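Local coordinates for protein magnesium-protoporphyrin O-methyltransferase (Synechocystis sp., PDB 4QDK) that transfers a methyl group from S-adenosyl-L-methionine to Mg-protoporphyrin IX, giving the monomethyl ester in chlorophyll biosynthesis, at residues C71-L76 with E94-E99; I132-L137 with R159-F164; Y140-A145 with Y191-A196. One frame throughout, in Å; residues are numbered along the deposited sequence.

Contact 1: C71-L76 with E94-E99. With SAH (S-adenosyl-L-homocysteine), chain C.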
loop_
_atom_site.group_PDB
_atom_site.type_symbol
_atom_site.label_atom_id
_atom_site.label_comp_id
_atom_site.label_asym_id
_atom_site.label_seq_id
_atom_site.Cartn_x
_atom_site.Cartn_y
_atom_site.Cartn_z
ATOM N N CYS A 71 -1.029 2.106 17.697
ATOM C CA CYS A 71 -1.185 2.390 16.275
ATOM C C CYS A 71 -1.239 3.872 15.911
ATOM O O CYS A 71 -1.152 4.220 14.734
ATOM C CB CYS A 71 -2.432 1.684 15.736
ATOM S SG CYS A 71 -3.982 2.253 16.458
ATOM N N GLY A 72 -1.387 4.735 16.911
ATOM C CA GLY A 72 -1.503 6.162 16.667
ATOM C C GLY A 72 -2.696 6.474 15.783
ATOM O O GLY A 72 -3.797 5.980 16.021
ATOM N N VAL A 73 -2.474 7.277 14.746
ATOM C CA VAL A 73 -3.547 7.634 13.822
ATOM C C VAL A 73 -3.633 6.661 12.647
ATOM O O VAL A 73 -4.231 6.965 11.614
ATOM C CB VAL A 73 -3.394 9.075 13.297
ATOM C CG1 VAL A 73 -3.497 10.070 14.444
ATOM C CG2 VAL A 73 -2.078 9.237 12.560
ATOM N N GLY A 74 -3.030 5.488 12.816
ATOM C CA GLY A 74 -3.119 4.427 11.828
ATOM C C GLY A 74 -2.189 4.576 10.640
ATOM O O GLY A 74 -2.457 4.031 9.571
ATOM N N SER A 75 -1.088 5.300 10.829
ATOM C CA SER A 75 -0.123 5.534 9.754
ATOM C C SER A 75 0.384 4.243 9.122
ATOM O O SER A 75 0.687 4.210 7.930
ATOM C CB SER A 75 1.061 6.357 10.266
ATOM O OG SER A 75 0.645 7.656 10.656
ATOM N N LEU A 76 0.469 3.185 9.925
ATOM C CA LEU A 76 0.916 1.883 9.447
ATOM C C LEU A 76 -0.257 0.944 9.201
ATOM O O LEU A 76 -0.235 0.147 8.260
ATOM C CB LEU A 76 1.890 1.252 10.447
ATOM C CG LEU A 76 2.310 -0.194 10.165
ATOM C CD1 LEU A 76 3.250 -0.272 8.972
ATOM C CD2 LEU A 76 2.935 -0.821 11.400
ATOM N N GLU A 94 -7.575 7.411 23.317
ATOM C CA GLU A 94 -8.857 7.419 22.621
ATOM C C GLU A 94 -8.896 8.463 21.509
ATOM O O GLU A 94 -9.588 8.283 20.508
ATOM C CB GLU A 94 -10.010 7.642 23.607
ATOM C CG GLU A 94 -9.883 8.907 24.439
ATOM C CD GLU A 94 -10.961 9.017 25.501
ATOM O OE1 GLU A 94 -11.785 8.085 25.614
ATOM O OE2 GLU A 94 -10.982 10.035 26.224
ATOM N N LYS A 95 -8.148 9.550 21.686
ATOM C CA LYS A 95 -8.068 10.592 20.666
ATOM C C LYS A 95 -7.379 10.069 19.412
ATOM O O LYS A 95 -7.837 10.305 18.293
ATOM C CB LYS A 95 -7.326 11.821 21.195
ATOM C CG LYS A 95 -8.226 12.971 21.626
ATOM C CD LYS A 95 -8.956 12.666 22.920
ATOM C CE LYS A 95 -9.880 13.813 23.306
ATOM N NZ LYS A 95 -9.161 15.118 23.347
ATOM N N MET A 96 -6.274 9.358 19.609
ATOM C CA MET A 96 -5.538 8.763 18.503
ATOM C C MET A 96 -6.378 7.710 17.788
ATOM O O MET A 96 -6.409 7.659 16.558
ATOM C CB MET A 96 -4.221 8.155 19.000
ATOM C CG MET A 96 -3.199 9.189 19.445
ATOM S SD MET A 96 -2.716 10.269 18.085
ATOM C CE MET A 96 -1.664 11.443 18.914
ATOM N N VAL A 97 -7.060 6.879 18.569
ATOM C CA VAL A 97 -7.918 5.831 18.023
ATOM C C VAL A 97 -9.042 6.418 17.170
ATOM O O VAL A 97 -9.318 5.933 16.072
ATOM C CB VAL A 97 -8.517 4.956 19.148
ATOM C CG1 VAL A 97 -9.630 4.069 18.609
ATOM C CG2 VAL A 97 -7.428 4.122 19.806
ATOM N N GLY A 98 -9.681 7.466 17.680
ATOM C CA GLY A 98 -10.765 8.118 16.969
ATOM C C GLY A 98 -10.311 8.701 15.644
ATOM O O GLY A 98 -11.026 8.630 14.644
ATOM N N GLU A 99 -9.113 9.274 15.636
ATOM C CA GLU A 99 -8.552 9.844 14.418
ATOM C C GLU A 99 -8.212 8.746 13.414
ATOM O O GLU A 99 -8.435 8.900 12.213
ATOM C CB GLU A 99 -7.310 10.678 14.741
ATOM C CG GLU A 99 -6.706 11.398 13.542
ATOM C CD GLU A 99 -7.504 12.616 13.121
ATOM O OE1 GLU A 99 -8.519 12.930 13.779
ATOM O OE2 GLU A 99 -7.113 13.267 12.131
HETATM N N SAH C . 2.901 3.467 16.037
HETATM C CA SAH C . 2.289 4.657 15.455
HETATM C CB SAH C . 2.128 5.765 16.490
HETATM C CG SAH C . 3.405 6.167 17.220
HETATM S SD SAH C . 3.156 7.620 18.277
HETATM C C SAH C . 3.124 5.163 14.290
HETATM O O SAH C . 2.616 5.844 13.398
HETATM O OXT SAH C . 4.324 4.899 14.219
HETATM C "C5'" SAH C . 3.170 6.587 19.761
HETATM C "C4'" SAH C . 1.776 6.100 20.138
HETATM O "O4'" SAH C . 1.871 5.102 21.135
HETATM C "C3'" SAH C . 0.886 7.199 20.707
HETATM O "O3'" SAH C . -0.279 7.286 19.917
HETATM C "C2'" SAH C . 0.520 6.723 22.100
HETATM O "O2'" SAH C . -0.820 7.009 22.429
HETATM C "C1'" SAH C . 0.765 5.227 22.000
HETATM N N9 SAH C . 1.041 4.581 23.294
HETATM C C8 SAH C . 1.854 5.035 24.297
HETATM N N7 SAH C . 1.826 4.134 25.306
HETATM C C5 SAH C . 1.008 3.114 24.956
HETATM C C6 SAH C . 0.625 1.948 25.607
HETATM N N6 SAH C . 1.090 1.670 26.822
HETATM N N1 SAH C . -0.249 1.080 24.988
HETATM C C2 SAH C . -0.733 1.367 23.726
HETATM N N3 SAH C . -0.350 2.528 23.087
HETATM C C4 SAH C . 0.507 3.386 23.694
#

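Contact 2: I132-L137 with R159-F164. With SAH (S-adenosyl-L-homocysteine), chain C.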
loop_
_atom_site.group_PDB
_atom_site.type_symbol
_atom_site.label_atom_id
_atom_site.label_comp_id
_atom_site.label_asym_id
_atom_site.label_seq_id
_atom_site.Cartn_x
_atom_site.Cartn_y
_atom_site.Cartn_z
ATOM N N ILE A 132 3.263 -5.723 15.714
ATOM C CA ILE A 132 4.113 -4.588 15.384
ATOM C C ILE A 132 3.950 -3.444 16.381
ATOM O O ILE A 132 2.835 -3.071 16.738
ATOM C CB ILE A 132 3.821 -4.068 13.957
ATOM C CG1 ILE A 132 3.898 -5.216 12.947
ATOM C CG2 ILE A 132 4.797 -2.966 13.589
ATOM C CD1 ILE A 132 3.568 -4.809 11.524
ATOM N N CYS A 133 5.074 -2.897 16.826
ATOM C CA CYS A 133 5.071 -1.774 17.751
ATOM C C CYS A 133 6.112 -0.744 17.325
ATOM O O CYS A 133 7.302 -0.901 17.605
ATOM C CB CYS A 133 5.361 -2.262 19.171
ATOM S SG CYS A 133 5.155 -1.003 20.443
ATOM N N LEU A 134 5.661 0.308 16.645
ATOM C CA LEU A 134 6.565 1.323 16.107
ATOM C C LEU A 134 6.524 2.639 16.883
ATOM O O LEU A 134 5.450 3.188 17.143
ATOM C CB LEU A 134 6.251 1.600 14.632
ATOM C CG LEU A 134 6.345 0.439 13.640
ATOM C CD1 LEU A 134 6.072 0.924 12.216
ATOM C CD2 LEU A 134 7.700 -0.253 13.727
ATOM N N ASP A 135 7.708 3.134 17.237
ATOM C CA ASP A 135 7.873 4.451 17.857
ATOM C C ASP A 135 7.028 4.657 19.117
ATOM O O ASP A 135 6.532 5.758 19.373
ATOM C CB ASP A 135 7.600 5.565 16.838
ATOM C CG ASP A 135 8.584 5.553 15.679
ATOM O OD1 ASP A 135 9.608 4.841 15.768
ATOM O OD2 ASP A 135 8.344 6.267 14.680
ATOM N N VAL A 136 6.877 3.591 19.898
ATOM C CA VAL A 136 6.130 3.642 21.150
ATOM C C VAL A 136 7.071 3.511 22.345
ATOM O O VAL A 136 6.902 4.182 23.371
ATOM C CB VAL A 136 5.079 2.511 21.222
ATOM C CG1 VAL A 136 4.382 2.500 22.579
ATOM C CG2 VAL A 136 4.068 2.642 20.091
ATOM N N LEU A 137 8.072 2.646 22.201
ATOM C CA LEU A 137 8.989 2.334 23.296
ATOM C C LEU A 137 9.814 3.527 23.783
ATOM O O LEU A 137 10.299 3.528 24.917
ATOM C CB LEU A 137 9.908 1.172 22.906
ATOM C CG LEU A 137 9.194 -0.170 22.714
ATOM C CD1 LEU A 137 10.154 -1.226 22.202
ATOM C CD2 LEU A 137 8.543 -0.620 24.014
ATOM N N ARG A 159 6.043 -13.500 14.415
ATOM C CA ARG A 159 6.884 -12.326 14.196
ATOM C C ARG A 159 6.537 -11.111 15.058
ATOM O O ARG A 159 5.367 -10.771 15.241
ATOM C CB ARG A 159 6.865 -11.952 12.711
ATOM C CG ARG A 159 7.622 -10.680 12.368
ATOM C CD ARG A 159 7.757 -10.513 10.866
ATOM N NE ARG A 159 6.470 -10.597 10.181
ATOM C CZ ARG A 159 6.328 -10.542 8.861
ATOM N NH1 ARG A 159 7.397 -10.404 8.088
ATOM N NH2 ARG A 159 5.121 -10.627 8.313
ATOM N N LEU A 160 7.574 -10.466 15.583
ATOM C CA LEU A 160 7.427 -9.225 16.328
ATOM C C LEU A 160 8.357 -8.169 15.734
ATOM O O LEU A 160 9.564 -8.383 15.634
ATOM C CB LEU A 160 7.747 -9.452 17.809
ATOM C CG LEU A 160 7.730 -8.247 18.749
ATOM C CD1 LEU A 160 6.369 -7.567 18.738
ATOM C CD2 LEU A 160 8.106 -8.683 20.162
ATOM N N ILE A 161 7.786 -7.043 15.323
ATOM C CA ILE A 161 8.568 -5.935 14.782
ATOM C C ILE A 161 8.511 -4.746 15.729
ATOM O O ILE A 161 7.434 -4.343 16.166
ATOM C CB ILE A 161 8.064 -5.507 13.389
ATOM C CG1 ILE A 161 8.273 -6.639 12.383
ATOM C CG2 ILE A 161 8.784 -4.247 12.918
ATOM C CD1 ILE A 161 7.646 -6.378 11.027
ATOM N N LEU A 162 9.678 -4.198 16.050
ATOM C CA LEU A 162 9.781 -3.093 16.994
ATOM C C LEU A 162 10.635 -1.980 16.415
ATOM O O LEU A 162 11.564 -2.237 15.651
ATOM C CB LEU A 162 10.434 -3.565 18.296
ATOM C CG LEU A 162 9.822 -4.717 19.090
ATOM C CD1 LEU A 162 10.689 -5.028 20.302
ATOM C CD2 LEU A 162 8.411 -4.365 19.518
ATOM N N SER A 163 10.329 -0.743 16.784
ATOM C CA SER A 163 11.229 0.364 16.492
ATOM C C SER A 163 11.497 1.183 17.750
ATOM O O SER A 163 10.619 1.353 18.597
ATOM C CB SER A 163 10.699 1.245 15.352
ATOM O OG SER A 163 9.638 2.079 15.782
ATOM N N PHE A 164 12.725 1.672 17.869
ATOM C CA PHE A 164 13.143 2.418 19.048
ATOM C C PHE A 164 14.278 3.356 18.683
ATOM O O PHE A 164 14.903 3.210 17.631
ATOM C CB PHE A 164 13.590 1.470 20.166
ATOM C CG PHE A 164 14.751 0.587 19.790
ATOM C CD1 PHE A 164 14.545 -0.590 19.085
ATOM C CD2 PHE A 164 16.047 0.931 20.144
ATOM C CE1 PHE A 164 15.608 -1.407 18.737
ATOM C CE2 PHE A 164 17.116 0.119 19.798
ATOM C CZ PHE A 164 16.896 -1.051 19.092
HETATM N N SAH C . 2.901 3.467 16.037
HETATM C CA SAH C . 2.289 4.657 15.455
HETATM C CB SAH C . 2.128 5.765 16.490
HETATM C CG SAH C . 3.405 6.167 17.220
HETATM S SD SAH C . 3.156 7.620 18.277
HETATM C C SAH C . 3.124 5.163 14.290
HETATM O O SAH C . 2.616 5.844 13.398
HETATM O OXT SAH C . 4.324 4.899 14.219
HETATM C "C5'" SAH C . 3.170 6.587 19.761
HETATM C "C4'" SAH C . 1.776 6.100 20.138
HETATM O "O4'" SAH C . 1.871 5.102 21.135
HETATM C "C3'" SAH C . 0.886 7.199 20.707
HETATM O "O3'" SAH C . -0.279 7.286 19.917
HETATM C "C2'" SAH C . 0.520 6.723 22.100
HETATM O "O2'" SAH C . -0.820 7.009 22.429
HETATM C "C1'" SAH C . 0.765 5.227 22.000
HETATM N N9 SAH C . 1.041 4.581 23.294
HETATM C C8 SAH C . 1.854 5.035 24.297
HETATM N N7 SAH C . 1.826 4.134 25.306
HETATM C C5 SAH C . 1.008 3.114 24.956
HETATM C C6 SAH C . 0.625 1.948 25.607
HETATM N N6 SAH C . 1.090 1.670 26.822
HETATM N N1 SAH C . -0.249 1.080 24.988
HETATM C C2 SAH C . -0.733 1.367 23.726
HETATM N N3 SAH C . -0.350 2.528 23.087
HETATM C C4 SAH C . 0.507 3.386 23.694
HETATM O O HOH W 1 8.193 1.038 19.691
#

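Contact 3: Y140-A145 with Y191-A196. With SAH (S-adenosyl-L-homocysteine), chain C.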
loop_
_atom_site.group_PDB
_atom_site.type_symbol
_atom_site.label_atom_id
_atom_site.label_comp_id
_atom_site.label_asym_id
_atom_site.label_seq_id
_atom_site.Cartn_x
_atom_site.Cartn_y
_atom_site.Cartn_z
ATOM N N TYR A 140 9.049 5.052 27.229
ATOM C CA TYR A 140 9.205 4.254 28.443
ATOM C C TYR A 140 10.662 3.884 28.710
ATOM O O TYR A 140 11.411 3.613 27.777
ATOM C CB TYR A 140 8.351 2.986 28.351
ATOM C CG TYR A 140 6.874 3.262 28.175
ATOM C CD1 TYR A 140 6.041 3.421 29.276
ATOM C CD2 TYR A 140 6.313 3.368 26.906
ATOM C CE1 TYR A 140 4.692 3.674 29.120
ATOM C CE2 TYR A 140 4.961 3.623 26.744
ATOM C CZ TYR A 140 4.156 3.774 27.853
ATOM O OH TYR A 140 2.811 4.026 27.697
ATOM N N PRO A 141 11.067 3.872 29.990
ATOM C CA PRO A 141 12.432 3.458 30.340
ATOM C C PRO A 141 12.646 1.967 30.078
ATOM O O PRO A 141 11.670 1.224 29.980
ATOM C CB PRO A 141 12.518 3.769 31.836
ATOM C CG PRO A 141 11.110 3.723 32.316
ATOM C CD PRO A 141 10.276 4.240 31.177
ATOM N N THR A 142 13.906 1.549 29.971
ATOM C CA THR A 142 14.257 0.187 29.558
ATOM C C THR A 142 13.555 -0.912 30.359
ATOM O O THR A 142 13.097 -1.908 29.796
ATOM C CB THR A 142 15.786 -0.031 29.620
ATOM O OG1 THR A 142 16.439 0.955 28.811
ATOM C CG2 THR A 142 16.160 -1.415 29.114
ATOM N N GLU A 143 13.468 -0.720 31.669
ATOM C CA GLU A 143 12.835 -1.693 32.554
ATOM C C GLU A 143 11.358 -1.909 32.224
ATOM O O GLU A 143 10.844 -3.026 32.326
ATOM C CB GLU A 143 13.007 -1.276 34.020
ATOM C CG GLU A 143 13.038 0.233 34.256
ATOM C CD GLU A 143 14.406 0.840 34.010
ATOM O OE1 GLU A 143 15.395 0.081 33.996
ATOM O OE2 GLU A 143 14.498 2.073 33.837
ATOM N N GLU A 144 10.678 -0.840 31.817
ATOM C CA GLU A 144 9.267 -0.936 31.463
ATOM C C GLU A 144 9.098 -1.473 30.044
ATOM O O GLU A 144 8.118 -2.151 29.731
ATOM C CB GLU A 144 8.577 0.423 31.629
ATOM C CG GLU A 144 8.611 0.947 33.058
ATOM C CD GLU A 144 7.863 2.253 33.229
ATOM O OE1 GLU A 144 7.391 2.813 32.216
ATOM O OE2 GLU A 144 7.747 2.720 34.381
ATOM N N ALA A 145 10.073 -1.175 29.192
ATOM C CA ALA A 145 10.064 -1.662 27.820
ATOM C C ALA A 145 10.121 -3.188 27.776
ATOM O O ALA A 145 9.487 -3.814 26.929
ATOM C CB ALA A 145 11.218 -1.059 27.037
ATOM N N TYR A 191 13.168 8.307 26.089
ATOM C CA TYR A 191 14.112 7.294 26.542
ATOM C C TYR A 191 14.808 6.596 25.382
ATOM O O TYR A 191 14.161 6.152 24.431
ATOM C CB TYR A 191 13.406 6.256 27.417
ATOM C CG TYR A 191 12.754 6.834 28.654
ATOM C CD1 TYR A 191 13.472 6.986 29.834
ATOM C CD2 TYR A 191 11.420 7.224 28.642
ATOM C CE1 TYR A 191 12.879 7.510 30.967
ATOM C CE2 TYR A 191 10.820 7.750 29.771
ATOM C CZ TYR A 191 11.554 7.892 30.930
ATOM O OH TYR A 191 10.959 8.416 32.055
ATOM N N GLN A 192 16.132 6.509 25.466
ATOM C CA GLN A 192 16.911 5.733 24.515
ATOM C C GLN A 192 16.950 4.283 24.971
ATOM O O GLN A 192 16.895 4.004 26.168
ATOM C CB GLN A 192 18.339 6.268 24.423
ATOM C CG GLN A 192 18.442 7.736 24.056
ATOM C CD GLN A 192 19.865 8.258 24.156
ATOM O OE1 GLN A 192 20.145 9.404 23.801
ATOM N NE2 GLN A 192 20.772 7.417 24.646
ATOM N N HIS A 193 17.044 3.362 24.019
ATOM C CA HIS A 193 17.209 1.953 24.350
ATOM C C HIS A 193 18.419 1.378 23.629
ATOM O O HIS A 193 18.607 1.618 22.437
ATOM C CB HIS A 193 15.952 1.164 23.992
ATOM C CG HIS A 193 14.735 1.606 24.740
ATOM N ND1 HIS A 193 14.558 1.359 26.085
ATOM C CD2 HIS A 193 13.634 2.283 24.336
ATOM C CE1 HIS A 193 13.403 1.861 26.475
ATOM N NE2 HIS A 193 12.821 2.432 25.431
ATOM N N LYS A 194 19.245 0.635 24.363
ATOM C CA LYS A 194 20.381 -0.062 23.774
ATOM C C LYS A 194 19.886 -1.242 22.955
ATOM O O LYS A 194 19.065 -2.025 23.427
ATOM C CB LYS A 194 21.325 -0.583 24.858
ATOM C CG LYS A 194 22.022 0.485 25.677
ATOM C CD LYS A 194 23.021 -0.154 26.637
ATOM C CE LYS A 194 23.552 0.847 27.647
ATOM N NZ LYS A 194 24.300 1.958 27.000
ATOM N N GLU A 195 20.395 -1.373 21.734
ATOM C CA GLU A 195 20.021 -2.484 20.872
ATOM C C GLU A 195 20.326 -3.821 21.540
ATOM O O GLU A 195 19.566 -4.783 21.398
ATOM C CB GLU A 195 20.727 -2.386 19.517
ATOM C CG GLU A 195 20.444 -3.556 18.585
ATOM C CD GLU A 195 20.766 -3.249 17.135
ATOM O OE1 GLU A 195 20.750 -2.055 16.759
ATOM O OE2 GLU A 195 21.029 -4.205 16.372
ATOM N N ALA A 196 21.428 -3.873 22.282
ATOM C CA ALA A 196 21.796 -5.084 23.007
ATOM C C ALA A 196 20.726 -5.457 24.033
ATOM O O ALA A 196 20.410 -6.633 24.211
ATOM C CB ALA A 196 23.158 -4.915 23.683
HETATM N N SAH C . 2.901 3.467 16.037
HETATM C CA SAH C . 2.289 4.657 15.455
HETATM C CB SAH C . 2.128 5.765 16.490
HETATM C CG SAH C . 3.405 6.167 17.220
HETATM S SD SAH C . 3.156 7.620 18.277
HETATM C C SAH C . 3.124 5.163 14.290
HETATM O O SAH C . 2.616 5.844 13.398
HETATM O OXT SAH C . 4.324 4.899 14.219
HETATM C "C5'" SAH C . 3.170 6.587 19.761
HETATM C "C4'" SAH C . 1.776 6.100 20.138
HETATM O "O4'" SAH C . 1.871 5.102 21.135
HETATM C "C3'" SAH C . 0.886 7.199 20.707
HETATM O "O3'" SAH C . -0.279 7.286 19.917
HETATM C "C2'" SAH C . 0.520 6.723 22.100
HETATM O "O2'" SAH C . -0.820 7.009 22.429
HETATM C "C1'" SAH C . 0.765 5.227 22.000
HETATM N N9 SAH C . 1.041 4.581 23.294
HETATM C C8 SAH C . 1.854 5.035 24.297
HETATM N N7 SAH C . 1.826 4.134 25.306
HETATM C C5 SAH C . 1.008 3.114 24.956
HETATM C C6 SAH C . 0.625 1.948 25.607
HETATM N N6 SAH C . 1.090 1.670 26.822
HETATM N N1 SAH C . -0.249 1.080 24.988
HETATM C C2 SAH C . -0.733 1.367 23.726
HETATM N N3 SAH C . -0.350 2.528 23.087
HETATM C C4 SAH C . 0.507 3.386 23.694
HETATM O O HOH W 2 18.502 0.218 27.191
#

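Contact 1: C71-L76 with E94-E99
Gly72 and Val73, in the glycine-rich cofactor loop that follows strand 65-69 of this class I methyltransferase fold, meet Met96 and Glu99 near the start of helix 94-108. Met96 CB lies 3.7 Å from Gly72 O. Its CG, anti to the carbonyl carbon (chi1 -69°), comes within 3.5 Å of O3' on the ribose of S-adenosyl-L-homocysteine. A bend at chi2 sets SD 3.7 Å from Val73 CG1, the two side chains passing at a slant. CE leads away from the loop, and Phe21 of helix 19-27 also packs on this side chain. The same Val73 CG1 touches Glu99 CG at 3.6 Å; these two side chains lie alongside each other and point the same way, while Glu99 OE1 forms a salt bridge with Arg25.

No hydrogen bond joins the segments: Gly72 O and Met96 O, 3.2 Å apart, are both acceptors, so the contact rests on packing. Gly72 N is hydrogen-bonded instead to OD2 of Asp91, a residue whose OD1 bonds to the ligand. Positive phi at Gly72 (59°) starts the turn, which closes with Gly74 N bonded to Cys71 O at 3.0 Å.

Contact 2: I132-L137 with R159-F164
Ile132 and Cys133 pair in parallel with Ile161 and Leu162. Cys133 N donates to Ile161 O (2.8 Å, 165° at the hydrogen), and Ser163 N donates to Cys133 O at 3.1 Å, the donor tilted somewhat from the carbonyl plane. On one face of the sheet the Ile132 and Ile161 side chains lie next to each other, CG2 of Ile132 being 4.1 Å from CB of Ile161. On the other face, Cys133 CB meets Leu162 CD2 at 3.7 Å.

Beyond Cys133, segment 132-137 leaves the ladder, and a side chain takes over from the backbone. Ser163 OG, set between its own backbone N and carbonyl carbon (chi1 76°), accepts a hydrogen bond from Asp135 N that is short, 2.6 Å, and bent, 142° at the hydrogen. Leu134 CD2 packs on CB of the same serine. A water also links the two segments: it donates to Cys133 O and to Ser163 O (2.7 Å from the latter) and accepts from Val136 N.

Further out, Asp135 OD2 bonds to Tyr220 OH and OD1 to Ser222 OG, which ties the turn to the region of strand 221-229. Next to this anchored turn, Leu134 O accepts a hydrogen bond from the amino N of S-adenosyl-L-homocysteine at 2.8 Å, and Val136 CG2 lies 3.5 Å from ribose O4'. Adjacent parallel strands joined through helix 142-153, with the ligand held where the first strand runs out at its C-terminal end, form the beta-alpha-beta crossover of the Rossmann-like methyltransferase fold.

Contact 3: Y140-A145 with Y191-A196
The adenine end of the cofactor pocket is bounded by Tyr140, whose carbonyl and following residues rest against Tyr191 and His193. Tyr140 OH donates to N7 of S-adenosyl-L-homocysteine at 2.6 Å, with N7 at the edge of the phenol ring and near its plane. At the other end of the residue, Tyr140 O approaches Tyr191 CB at 3.3 Å and also faces the edge of the His193 imidazole.

Pro141 lies over one face of the Tyr191 ring. Its CD is 3.9 Å from the ring centroid and only 14° off the normal, a CH-pi contact, and its N also sits above that face. As N-cap of helix 142-153, Pro141 uses its carbonyl O to accept a hydrogen bond from Ala145 N at 3.0 Å.

His193, with CG anti to its carbonyl carbon (chi1 -62°), carries its ring across to the helix start. ND1 and Thr142 OG1 make a weak, long hydrogen bond of 3.3 Å, and CE1 packs on Ala145 CB at 3.7 Å. A water 2.7 Å from Thr142 OG1 accepts a hydrogen bond from Lys194 N, adding a second link between the two segments.

His193 NE2 probably bonds to Leu137 O, and since a carbonyl can only accept, NE2 would then carry a proton. Tyr140 OH spends its proton on N7, so the phenol donates to an acceptor on the Hoogsteen edge of the adenine.

In the fold
All three contacts touch S-adenosyl-L-homocysteine at different points along it: contact 1 at the ribose and the homocysteine backbone, contact 2 at the amino group and ribose, contact 3 at adenine. Contacts 1 and 2, with centres about 15 Å apart, join through Leu76, whose CD2 is 3.6 Å from Ile132 CG2. Contacts 2 and 3 are closer, centres about 12 Å apart, and alternate along the chain; they meet where Leu137 O and His193 NE2 are 2.8 Å apart, and where Phe164 CE2 packs 3.4 Å from His193 O. Contacts 1 and 3 lie on opposite sides of the chain's centre and do not touch, their nearest atoms about 11 Å apart.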